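Local coordinates for protein glycerate dehydrogenase (Bacillus sp. 5mfcol3.1, PDB 6P2I) that is thought to reduce acyclic imino acids to amino acids with NADPH, and here binds the cofactor together with D-arginine, at residues 37-42 and 60-65; 90-95 and 291-296; 105-110 and 162-167; 175-178 and 182-185. One frame throughout, in Å; residues are numbered along the deposited sequence. Where two conformers were deposited one is given.

How the contacts relate
Two domains built on parallel sheets illustrate how chemistry follows position. Contacts 1 and 2 belong to the five-stranded sheet domain, their centres about 20 Å apart, while contacts 3 and 4 fall in the seven-stranded nucleotide-binding domain, with centres about 19 Å apart. Contact 2 and contact 3 are buried, yet differ: the former turns on one amide hydrogen bond between helix 280-298 and the chain beyond strand 90-92, the latter on F107 of helix 99-114 against F164 and M166, in the turn that follows helix 152-163, beside the second subunit. Contacts 1 and 4 lie at the surface, one apolar between a helix and a loop, the other a glutamine tying down a cofactor-binding loop.

Contact 1 of 4, residues 37-42 and 60-65; sequences EAINRL and IEKISR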
# COMPACT_ATOMS: atom_id res chain seq x y z
N GLU A 37 -41.90 -6.90 1.87
CA GLU A 37 -41.39 -7.63 0.71
C GLU A 37 -40.40 -8.70 1.14
O GLU A 37 -40.42 -9.82 0.62
CB GLU A 37 -40.73 -6.65 -0.28
CG GLU A 37 -41.72 -5.90 -1.18
CD GLU A 37 -41.05 -4.75 -1.93
OE1 GLU A 37 -40.07 -4.20 -1.39
OE2 GLU A 37 -41.51 -4.38 -3.03
N ALA A 38 -39.54 -8.37 2.10
CA ALA A 38 -38.52 -9.31 2.54
C ALA A 38 -39.16 -10.56 3.14
O ALA A 38 -38.80 -11.69 2.77
CB ALA A 38 -37.59 -8.64 3.55
N ILE A 39 -40.12 -10.37 4.05
CA ILE A 39 -40.81 -11.51 4.64
C ILE A 39 -41.51 -12.32 3.56
O ILE A 39 -41.48 -13.56 3.58
CB ILE A 39 -41.79 -11.04 5.72
CG1 ILE A 39 -41.02 -10.50 6.93
CG2 ILE A 39 -42.72 -12.17 6.12
CD1 ILE A 39 -41.90 -9.76 7.93
N ASN A 40 -42.15 -11.64 2.60
CA ASN A 40 -42.86 -12.35 1.54
C ASN A 40 -41.90 -13.14 0.66
O ASN A 40 -42.18 -14.30 0.32
CB ASN A 40 -43.67 -11.37 0.70
CG ASN A 40 -44.63 -12.08 -0.24
OD1 ASN A 40 -44.37 -12.20 -1.44
ND2 ASN A 40 -45.74 -12.57 0.30
N ARG A 41 -40.77 -12.53 0.28
CA ARG A 41 -39.81 -13.25 -0.55
C ARG A 41 -39.22 -14.42 0.21
O ARG A 41 -39.05 -15.51 -0.35
CB ARG A 41 -38.71 -12.31 -1.02
CG ARG A 41 -39.21 -11.25 -1.98
CD ARG A 41 -38.24 -10.09 -2.11
NE ARG A 41 -38.84 -9.01 -2.90
CZ ARG A 41 -38.18 -7.95 -3.34
NH1 ARG A 41 -36.87 -7.80 -3.09
NH2 ARG A 41 -38.82 -7.03 -4.05
N LEU A 42 -38.91 -14.22 1.50
CA LEU A 42 -38.37 -15.31 2.30
C LEU A 42 -39.38 -16.43 2.47
O LEU A 42 -39.00 -17.61 2.52
CB LEU A 42 -37.90 -14.78 3.66
CG LEU A 42 -36.64 -13.91 3.56
CD1 LEU A 42 -36.48 -13.04 4.81
CD2 LEU A 42 -35.38 -14.75 3.32
N ILE A 60 -38.49 -13.30 11.38
CA ILE A 60 -38.38 -14.76 11.26
C ILE A 60 -39.61 -15.45 11.84
O ILE A 60 -40.05 -16.48 11.32
CB ILE A 60 -37.07 -15.23 11.94
CG1 ILE A 60 -35.86 -14.68 11.18
CG2 ILE A 60 -37.01 -16.74 12.03
CD1 ILE A 60 -34.63 -14.49 12.03
N GLU A 61 -40.20 -14.88 12.89
CA GLU A 61 -41.42 -15.46 13.44
C GLU A 61 -42.57 -15.44 12.44
O GLU A 61 -43.49 -16.25 12.55
CB GLU A 61 -41.80 -14.73 14.72
CG GLU A 61 -40.70 -14.77 15.77
CD GLU A 61 -41.11 -14.18 17.11
OE1 GLU A 61 -41.82 -13.15 17.12
OE2 GLU A 61 -40.73 -14.76 18.15
N LYS A 62 -42.51 -14.55 11.44
CA LYS A 62 -43.55 -14.45 10.43
C LYS A 62 -43.23 -15.23 9.16
O LYS A 62 -44.05 -15.26 8.24
CB LYS A 62 -43.80 -12.98 10.08
CG LYS A 62 -44.34 -12.15 11.24
CD LYS A 62 -44.27 -10.66 10.95
CE LYS A 62 -44.77 -9.85 12.13
NZ LYS A 62 -44.53 -8.39 11.95
N ILE A 63 -42.07 -15.85 9.09
CA ILE A 63 -41.62 -16.57 7.90
C ILE A 63 -42.15 -17.99 7.92
O ILE A 63 -42.20 -18.64 8.97
CB ILE A 63 -40.08 -16.54 7.81
CG1 ILE A 63 -39.60 -15.13 7.49
CG2 ILE A 63 -39.56 -17.54 6.77
CD1 ILE A 63 -38.10 -14.97 7.50
N SER A 64 -42.55 -18.49 6.75
CA SER A 64 -42.88 -19.89 6.56
C SER A 64 -42.11 -20.42 5.36
O SER A 64 -41.45 -19.67 4.64
CB SER A 64 -44.40 -20.09 6.38
OG SER A 64 -44.86 -19.44 5.21
N ARG A 65 -42.18 -21.74 5.18
CA ARG A 65 -41.62 -22.48 4.05
C ARG A 65 -40.09 -22.51 4.03
O ARG A 65 -39.50 -23.59 3.86
CB ARG A 65 -42.14 -21.93 2.73
CG ARG A 65 -41.55 -22.63 1.52
CD ARG A 65 -42.19 -22.15 0.22
NE ARG A 65 -41.54 -22.73 -0.95
CZ ARG A 65 -41.92 -22.50 -2.20
NH1 ARG A 65 -42.95 -21.69 -2.44
NH2 ARG A 65 -41.28 -23.07 -3.21
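K62 is the first residue of 60-65 to meet helix 35-43, and it does so with its aliphatic stem: CD lies 3.9 Å from CD1 of I39. The lysine chain runs extended beyond CG and carries its ammonium end away from the helix, so the lysine meets I39 mainly through its methylenes, while I39 CG2 rests near K62 O and CB. K62 sits inside a type I turn from I60 to I63, closed by the bond from I63 N to I60 O at 3.1 Å. I63 follows and gives the main apolar touch. With CG1 anti to the carbonyl carbon (chi1 -70°), its CD1 reaches across to L42, 3.7 Å from L42 CD1 and 3.8 Å from L42 CB, the two side chains passing at a slant. S64 closes the approach through its backbone, its N hydrogen-bonded to S43 OG just past the helix segment. R65 then turns to a salt bridge with D46. No hydrogen bond joins the two segments themselves. Helix 35-43 thus packs on the turn at the end of helix 57-60, beside a parallel sheet of strand order 2-1-3-4-5, as in flavodoxin-like domains.

Contact 2 of 4, residues 90-95 and 291-296; sequences MVSNCP and IENIES
N293 points from helix 280-298 at the chain just past strand 90-92, and its amide hydrogen-bonds to the backbone there. CG stands anti to the carbonyl carbon (chi1 -79°), which lets the flat amide project toward N93. ND2 donates to N93 O over 2.9 Å, with an N-H...O angle of 157°. The acceptor lies close to the amide plane of N293, but seen from N93 the donor sits well above the carbonyl plane, 51° out of it, and so off the lone pairs. Around this bond the neighbours are softer: the methylene of S92 comes to 3.9 Å between its CB and N293 OD1, and the sulfur of C94 lies 3.9 Å from N293 ND2. The side chain of N93 leaves in another direction, ND2 bonding to T74 O, while S92 OG is taken up by Y68 OH and V303 O. The other end of the N293 amide is also engaged, OD1 accepting from N304 ND2. One turn along the helix, S296 OG and S296 N reach E292 O from opposite faces of its plane, a pair of bonds internal to the helix that asks nothing of the strand. P95, just downstream, touches the cofactor, and T74, whose OG1 hydrogen-bonds to C94 O, lines the D-arginine pocket. A buried amide with both its donor and its acceptor used implies a directional tie rather than mere filling: one side chain links helix 280-298, the chain leaving strand 90-92 toward the ligand sites and the C-terminal residues round N304.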
# COMPACT_ATOMS: atom_id res chain seq x y z
N MET A 90 -31.73 -23.31 8.45
CA MET A 90 -30.28 -23.45 8.41
C MET A 90 -29.67 -22.25 7.69
O MET A 90 -30.28 -21.66 6.80
CB MET A 90 -29.93 -24.78 7.74
CG MET A 90 -28.51 -25.29 7.89
SD MET A 90 -28.16 -26.53 6.61
CE MET A 90 -28.41 -28.01 7.59
N VAL A 91 -28.46 -21.87 8.11
CA VAL A 91 -27.77 -20.69 7.60
C VAL A 91 -26.35 -21.07 7.22
O VAL A 91 -25.65 -21.71 8.01
CB VAL A 91 -27.72 -19.55 8.64
CG1 VAL A 91 -27.09 -18.29 8.01
CG2 VAL A 91 -29.07 -19.27 9.19
N SER A 92 -25.93 -20.64 6.04
CA SER A 92 -24.53 -20.71 5.61
C SER A 92 -24.08 -19.33 5.19
O SER A 92 -24.88 -18.51 4.75
CB SER A 92 -24.33 -21.67 4.41
OG SER A 92 -24.52 -23.03 4.76
N ASN A 93 -22.77 -19.08 5.29
CA ASN A 93 -22.20 -17.89 4.68
C ASN A 93 -21.30 -18.30 3.51
O ASN A 93 -21.22 -19.48 3.15
CB ASN A 93 -21.45 -17.04 5.72
CG ASN A 93 -20.20 -17.72 6.26
OD1 ASN A 93 -19.99 -18.93 6.11
ND2 ASN A 93 -19.36 -16.94 6.93
N CYS A 94 -20.64 -17.31 2.92
CA CYS A 94 -19.58 -17.54 1.94
C CYS A 94 -18.30 -17.14 2.64
O CYS A 94 -18.04 -15.94 2.82
CB CYS A 94 -19.80 -16.74 0.65
SG CYS A 94 -21.33 -17.28 -0.21
N PRO A 95 -17.49 -18.09 3.08
CA PRO A 95 -16.54 -17.82 4.16
C PRO A 95 -15.16 -17.33 3.75
O PRO A 95 -14.47 -16.79 4.62
CB PRO A 95 -16.40 -19.18 4.84
CG PRO A 95 -16.63 -20.16 3.74
CD PRO A 95 -17.66 -19.54 2.84
N ILE A 291 -22.48 -21.27 -5.07
CA ILE A 291 -22.91 -22.47 -5.78
C ILE A 291 -22.57 -23.71 -4.97
O ILE A 291 -23.34 -24.67 -4.92
CB ILE A 291 -22.29 -22.51 -7.19
CG1 ILE A 291 -22.96 -21.46 -8.07
CG2 ILE A 291 -22.41 -23.90 -7.82
CD1 ILE A 291 -22.15 -21.07 -9.30
N GLU A 292 -21.40 -23.71 -4.31
CA GLU A 292 -21.04 -24.84 -3.48
C GLU A 292 -22.01 -25.00 -2.32
O GLU A 292 -22.37 -26.12 -1.95
CB GLU A 292 -19.62 -24.69 -2.95
CG GLU A 292 -19.23 -25.81 -2.02
CD GLU A 292 -17.77 -25.74 -1.61
OE1 GLU A 292 -17.14 -24.69 -1.86
OE2 GLU A 292 -17.27 -26.73 -1.03
N ASN A 293 -22.45 -23.89 -1.74
CA ASN A 293 -23.46 -23.96 -0.69
C ASN A 293 -24.73 -24.64 -1.19
O ASN A 293 -25.30 -25.51 -0.51
CB ASN A 293 -23.78 -22.56 -0.16
CG ASN A 293 -22.72 -22.07 0.80
OD1 ASN A 293 -22.04 -22.86 1.44
ND2 ASN A 293 -22.58 -20.75 0.91
N ILE A 294 -25.21 -24.23 -2.37
CA ILE A 294 -26.46 -24.79 -2.90
C ILE A 294 -26.29 -26.27 -3.21
O ILE A 294 -27.11 -27.10 -2.79
CB ILE A 294 -26.90 -24.00 -4.15
CG1 ILE A 294 -27.25 -22.56 -3.75
CG2 ILE A 294 -28.05 -24.71 -4.84
CD1 ILE A 294 -27.43 -21.60 -4.93
N GLU A 295 -25.24 -26.62 -3.95
CA GLU A 295 -25.03 -28.01 -4.32
C GLU A 295 -24.91 -28.90 -3.09
O GLU A 295 -25.53 -29.96 -3.01
CB GLU A 295 -23.77 -28.13 -5.19
N SER A 296 -24.11 -28.46 -2.10
CA SER A 296 -23.86 -29.29 -0.93
C SER A 296 -25.13 -29.47 -0.10
O SER A 296 -25.36 -30.53 0.48
CB SER A 296 -22.75 -28.67 -0.08
OG SER A 296 -21.52 -28.64 -0.79

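Contact 3 of 4, residues 105-110 and 162-167; sequences HVFALL and NAFQMK. With EDO (1,2-ethanediol), chain E.
The rings of F107 and F164 lie nearly parallel, their planes 7° apart, yet they are slid so far past each other that they barely overlap, with centroids 5.5 Å apart. The CD2-CE2 sides of the two rings lie against each other, F107 CE2 3.9 Å from F164 CD2 and F107 CD2 4.0 Å from F164 CE2, in an oblique approach. M166 brings its sulfur to the edge of the F107 ring, near the ring plane, SD being 4.3 Å from CE2. F107 is aimed here by its first torsion (chi1 -73°), which sets CG anti to the carbonyl carbon and turns the ring toward 162-167. The backbone of F164 is engaged separately: a 1,2-ethanediol, probably from the crystallisation liquor, bonds through O1 to F164 O over 3.1 Å and also to Q100 of the second subunit. A serine in place of F164 would probably deprive the F107 ring of its slid aromatic partner and take away the packing on I160 of the second subunit. Q165, with positive phi, is the C-prime residue of a Schellman motif ending helix 152-163. V157 and I160 of that helix also touch F107, helix 99-114 bears against F111 of the second subunit, and M166 reaches I195 of strand 195-198 just before strand 167-171 begins.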
# COMPACT_ATOMS: atom_id res chain seq x y z
N HIS A 105 -5.94 -5.20 1.00
CA HIS A 105 -6.45 -3.87 1.32
C HIS A 105 -5.90 -3.35 2.63
O HIS A 105 -5.73 -2.13 2.78
CB HIS A 105 -7.98 -3.90 1.38
CG HIS A 105 -8.61 -2.57 1.18
ND1 HIS A 105 -8.74 -1.99 -0.06
CD2 HIS A 105 -9.18 -1.71 2.06
CE1 HIS A 105 -9.38 -0.83 0.06
NE2 HIS A 105 -9.65 -0.64 1.34
N VAL A 106 -5.64 -4.24 3.59
CA VAL A 106 -5.03 -3.79 4.84
C VAL A 106 -3.71 -3.09 4.54
O VAL A 106 -3.41 -2.02 5.10
CB VAL A 106 -4.81 -4.98 5.79
CG1 VAL A 106 -3.91 -4.58 6.96
CG2 VAL A 106 -6.15 -5.53 6.31
N PHE A 107 -2.91 -3.66 3.65
CA PHE A 107 -1.63 -3.05 3.32
C PHE A 107 -1.81 -1.83 2.43
O PHE A 107 -1.07 -0.85 2.58
CB PHE A 107 -0.70 -4.09 2.68
CG PHE A 107 -0.18 -5.07 3.68
CD1 PHE A 107 -0.91 -6.19 4.03
CD2 PHE A 107 1.02 -4.82 4.33
CE1 PHE A 107 -0.45 -7.06 4.99
CE2 PHE A 107 1.50 -5.70 5.29
CZ PHE A 107 0.77 -6.82 5.61
N ALA A 108 -2.82 -1.83 1.55
CA ALA A 108 -3.15 -0.62 0.81
C ALA A 108 -3.44 0.54 1.76
O ALA A 108 -2.90 1.64 1.60
CB ALA A 108 -4.36 -0.87 -0.11
N LEU A 109 -4.28 0.30 2.77
CA LEU A 109 -4.61 1.35 3.72
C LEU A 109 -3.41 1.74 4.57
O LEU A 109 -3.18 2.93 4.80
CB LEU A 109 -5.75 0.89 4.62
CG LEU A 109 -7.11 0.81 3.94
CD1 LEU A 109 -8.11 0.13 4.89
CD2 LEU A 109 -7.60 2.21 3.54
N LEU A 110 -2.67 0.75 5.07
CA LEU A 110 -1.52 1.02 5.92
C LEU A 110 -0.50 1.90 5.21
O LEU A 110 -0.02 2.88 5.77
CB LEU A 110 -0.87 -0.31 6.35
CG LEU A 110 0.50 -0.27 7.02
CD1 LEU A 110 0.49 0.57 8.30
CD2 LEU A 110 0.96 -1.70 7.33
N ASN A 162 4.44 -11.55 7.75
CA ASN A 162 5.60 -12.32 8.19
C ASN A 162 6.68 -12.35 7.12
O ASN A 162 7.87 -12.50 7.43
CB ASN A 162 5.19 -13.75 8.58
CG ASN A 162 4.93 -13.91 10.07
OD1 ASN A 162 5.72 -13.47 10.91
ND2 ASN A 162 3.82 -14.57 10.41
N ALA A 163 6.28 -12.18 5.87
CA ALA A 163 7.23 -12.15 4.76
C ALA A 163 7.61 -10.73 4.34
O ALA A 163 8.59 -10.57 3.61
CB ALA A 163 6.66 -12.94 3.58
N PHE A 164 6.87 -9.71 4.80
CA PHE A 164 7.43 -8.37 4.93
C PHE A 164 8.46 -8.29 6.05
O PHE A 164 9.05 -7.22 6.25
CB PHE A 164 6.33 -7.35 5.23
CG PHE A 164 5.96 -6.46 4.08
CD1 PHE A 164 6.77 -5.43 3.68
CD2 PHE A 164 4.74 -6.64 3.43
CE1 PHE A 164 6.41 -4.61 2.64
CE2 PHE A 164 4.37 -5.82 2.39
CZ PHE A 164 5.21 -4.80 1.99
N GLN A 165 8.71 -9.39 6.76
CA GLN A 165 9.59 -9.41 7.92
C GLN A 165 9.09 -8.43 8.99
O GLN A 165 9.79 -7.50 9.39
CB GLN A 165 11.05 -9.14 7.54
CG GLN A 165 11.65 -10.18 6.61
CD GLN A 165 11.70 -11.57 7.23
OE1 GLN A 165 11.17 -12.53 6.68
NE2 GLN A 165 12.35 -11.67 8.39
N MET A 166 7.86 -8.66 9.42
CA MET A 166 7.26 -7.97 10.56
C MET A 166 7.12 -8.95 11.71
O MET A 166 7.15 -10.16 11.52
CB MET A 166 5.89 -7.39 10.19
CG MET A 166 5.95 -6.45 9.02
SD MET A 166 4.38 -5.88 8.47
CE MET A 166 3.95 -4.78 9.80
N LYS A 167 6.99 -8.41 12.93
CA LYS A 167 6.63 -9.22 14.09
C LYS A 167 5.11 -9.24 14.17
O LYS A 167 4.49 -8.18 14.19
CB LYS A 167 7.23 -8.66 15.37
CG LYS A 167 8.54 -7.94 15.16
CD LYS A 167 9.54 -8.25 16.26
CE LYS A 167 10.92 -7.68 15.92
NZ LYS A 167 11.94 -8.07 16.93
C1 EDO E . 11.22 -7.44 3.15
O1 EDO E . 10.56 -6.31 3.73
C2 EDO E . 12.28 -6.97 2.16
O2 EDO E . 13.37 -6.38 2.88

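Contact 4 of 4, residues 175-178 and 182-185; sequences KRNV and QQVD. With NAP (NADP nicotinamide-adenine-dinucleotide phosphate), chain C.
R176 O is gripped by two side-chain amides, those of Q183 and N172. Q183 NE2 donates to R176 O over 2.9 Å with an N-H...O angle of 166°, and the carbonyl oxygen lies within 9° of the amide plane. The other end of the same amide accepts: V178 N reaches Q183 OE1 at 2.8 Å, so one side chain engages the backbone on both flanks of N177. Its chain, extended beyond CG, spans the gap from strand 182-183 to the loop. This loop follows strand 167-171 of the Rossmann-type sheet and helps to hold the 2'-phosphate of NADP. R176 itself turns its side chain to that phosphate, NH1 making a weak bond of 3.0 Å to NAP O2X, with the oxygen at the edge of the guanidinium and in its plane; S174 OG also binds the cofactor. A leucine here in place of Q183 would probably leave V178 N without its acceptor and let the loop that carries R176 shift more easily. K175 contributes indirectly: a water that donates to V184 O at 2.7 Å accepts a weak bond from K175 NZ, and D185 caps the helix that follows through E188 N.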
# COMPACT_ATOMS: atom_id res chain seq x y z
N LYS A 175 -8.57 -19.26 21.99
CA LYS A 175 -7.17 -19.51 22.32
C LYS A 175 -6.59 -20.70 21.57
O LYS A 175 -5.53 -21.22 21.94
CB LYS A 175 -6.97 -19.68 23.83
CG LYS A 175 -7.52 -18.52 24.65
CD LYS A 175 -6.55 -17.35 24.69
CE LYS A 175 -5.52 -17.55 25.79
NZ LYS A 175 -4.27 -16.77 25.55
N ARG A 176 -7.24 -21.14 20.49
CA ARG A 176 -6.57 -22.07 19.59
C ARG A 176 -5.26 -21.45 19.11
O ARG A 176 -5.17 -20.24 18.87
CB ARG A 176 -7.48 -22.43 18.40
CG ARG A 176 -7.63 -21.36 17.34
CD ARG A 176 -8.19 -21.93 16.03
NE ARG A 176 -9.13 -23.03 16.27
CZ ARG A 176 -10.43 -22.87 16.49
NH1 ARG A 176 -10.97 -21.66 16.51
NH2 ARG A 176 -11.20 -23.94 16.70
N ASN A 177 -4.23 -22.28 19.01
CA ASN A 177 -2.90 -21.80 18.68
C ASN A 177 -2.77 -21.66 17.17
O ASN A 177 -2.83 -22.66 16.44
CB ASN A 177 -1.85 -22.75 19.25
CG ASN A 177 -0.46 -22.18 19.19
OD1 ASN A 177 -0.27 -21.02 18.83
ND2 ASN A 177 0.53 -22.99 19.56
N VAL A 178 -2.58 -20.43 16.70
CA VAL A 178 -2.45 -20.15 15.28
C VAL A 178 -0.97 -20.01 14.95
O VAL A 178 -0.25 -19.25 15.60
CB VAL A 178 -3.24 -18.88 14.89
CG1 VAL A 178 -3.12 -18.61 13.40
CG2 VAL A 178 -4.70 -19.03 15.29
N GLN A 182 2.25 -14.73 17.54
CA GLN A 182 2.41 -14.72 18.99
C GLN A 182 1.14 -14.17 19.62
O GLN A 182 0.79 -13.01 19.40
CB GLN A 182 3.62 -13.89 19.41
CG GLN A 182 3.73 -13.70 20.91
CD GLN A 182 4.65 -14.71 21.56
OE1 GLN A 182 4.32 -15.89 21.68
NE2 GLN A 182 5.83 -14.26 21.96
N GLN A 183 0.43 -14.99 20.38
CA GLN A 183 -0.87 -14.58 20.87
C GLN A 183 -0.77 -13.95 22.25
O GLN A 183 -0.04 -14.43 23.12
CB GLN A 183 -1.83 -15.77 20.84
CG GLN A 183 -2.15 -16.12 19.41
CD GLN A 183 -2.75 -17.50 19.19
OE1 GLN A 183 -2.15 -18.33 18.51
NE2 GLN A 183 -3.94 -17.73 19.74
N VAL A 184 -1.48 -12.83 22.41
CA VAL A 184 -1.43 -11.99 23.59
C VAL A 184 -2.85 -11.56 23.94
O VAL A 184 -3.77 -11.74 23.15
CB VAL A 184 -0.54 -10.74 23.36
CG1 VAL A 184 0.88 -11.16 22.99
CG2 VAL A 184 -1.14 -9.88 22.26
N ASP A 185 -3.02 -10.97 25.13
CA ASP A 185 -4.31 -10.36 25.42
C ASP A 185 -4.40 -8.97 24.79
O ASP A 185 -3.42 -8.43 24.26
CB ASP A 185 -4.59 -10.36 26.94
CG ASP A 185 -3.78 -9.33 27.73
OD1 ASP A 185 -2.94 -8.60 27.17
OD2 ASP A 185 -3.98 -9.26 28.96
PA NAP C . -13.14 -15.83 10.84
O1A NAP C . -14.42 -16.31 11.50
O2A NAP C . -12.34 -16.78 10.00
O5B NAP C . -12.18 -15.28 11.99
C5B NAP C . -12.69 -14.50 13.07
C4B NAP C . -11.56 -14.34 14.09
O4B NAP C . -12.04 -13.48 15.12
C3B NAP C . -11.19 -15.67 14.75
O3B NAP C . -9.80 -15.62 15.14
C2B NAP C . -12.02 -15.67 16.01
O2B NAP C . -11.46 -16.46 17.05
C1B NAP C . -11.93 -14.20 16.36
N9A NAP C . -12.98 -13.81 17.32
C8A NAP C . -14.30 -14.05 17.22
N7A NAP C . -14.95 -13.56 18.31
C5A NAP C . -14.02 -13.03 19.12
C6A NAP C . -14.01 -12.35 20.43
N6A NAP C . -15.16 -12.15 21.10
N1A NAP C . -12.82 -11.94 20.91
C2A NAP C . -11.66 -12.13 20.24
N3A NAP C . -11.58 -12.74 19.05
C4A NAP C . -12.72 -13.20 18.46
O3 NAP C . -13.55 -14.48 10.06
PN NAP C . -12.84 -13.84 8.76
O1N NAP C . -13.18 -14.64 7.53
O2N NAP C . -11.38 -13.59 9.06
O5D NAP C . -13.64 -12.45 8.67
C5D NAP C . -13.58 -11.52 9.75
C4D NAP C . -14.50 -10.33 9.47
O4D NAP C . -14.01 -9.61 8.35
C3D NAP C . -15.91 -10.70 9.06
O3D NAP C . -16.76 -11.01 10.18
C2D NAP C . -16.36 -9.47 8.30
O2D NAP C . -17.09 -8.60 9.17
C1D NAP C . -15.06 -8.81 7.83
N1N NAP C . -15.00 -8.76 6.37
C2N NAP C . -14.83 -7.57 5.75
C3N NAP C . -14.79 -7.48 4.36
C7N NAP C . -14.62 -6.14 3.70
O7N NAP C . -14.90 -6.02 2.51
N7N NAP C . -14.24 -5.07 4.41
C4N NAP C . -14.93 -8.65 3.61
C5N NAP C . -15.11 -9.87 4.26
C6N NAP C . -15.14 -9.89 5.65
P2B NAP C . -11.73 -18.05 17.19
O1X NAP C . -13.24 -18.21 17.21
O2X NAP C . -11.10 -18.67 15.98
O3X NAP C . -11.01 -18.40 18.47
O HOH W 1 -5.08 -14.09 23.55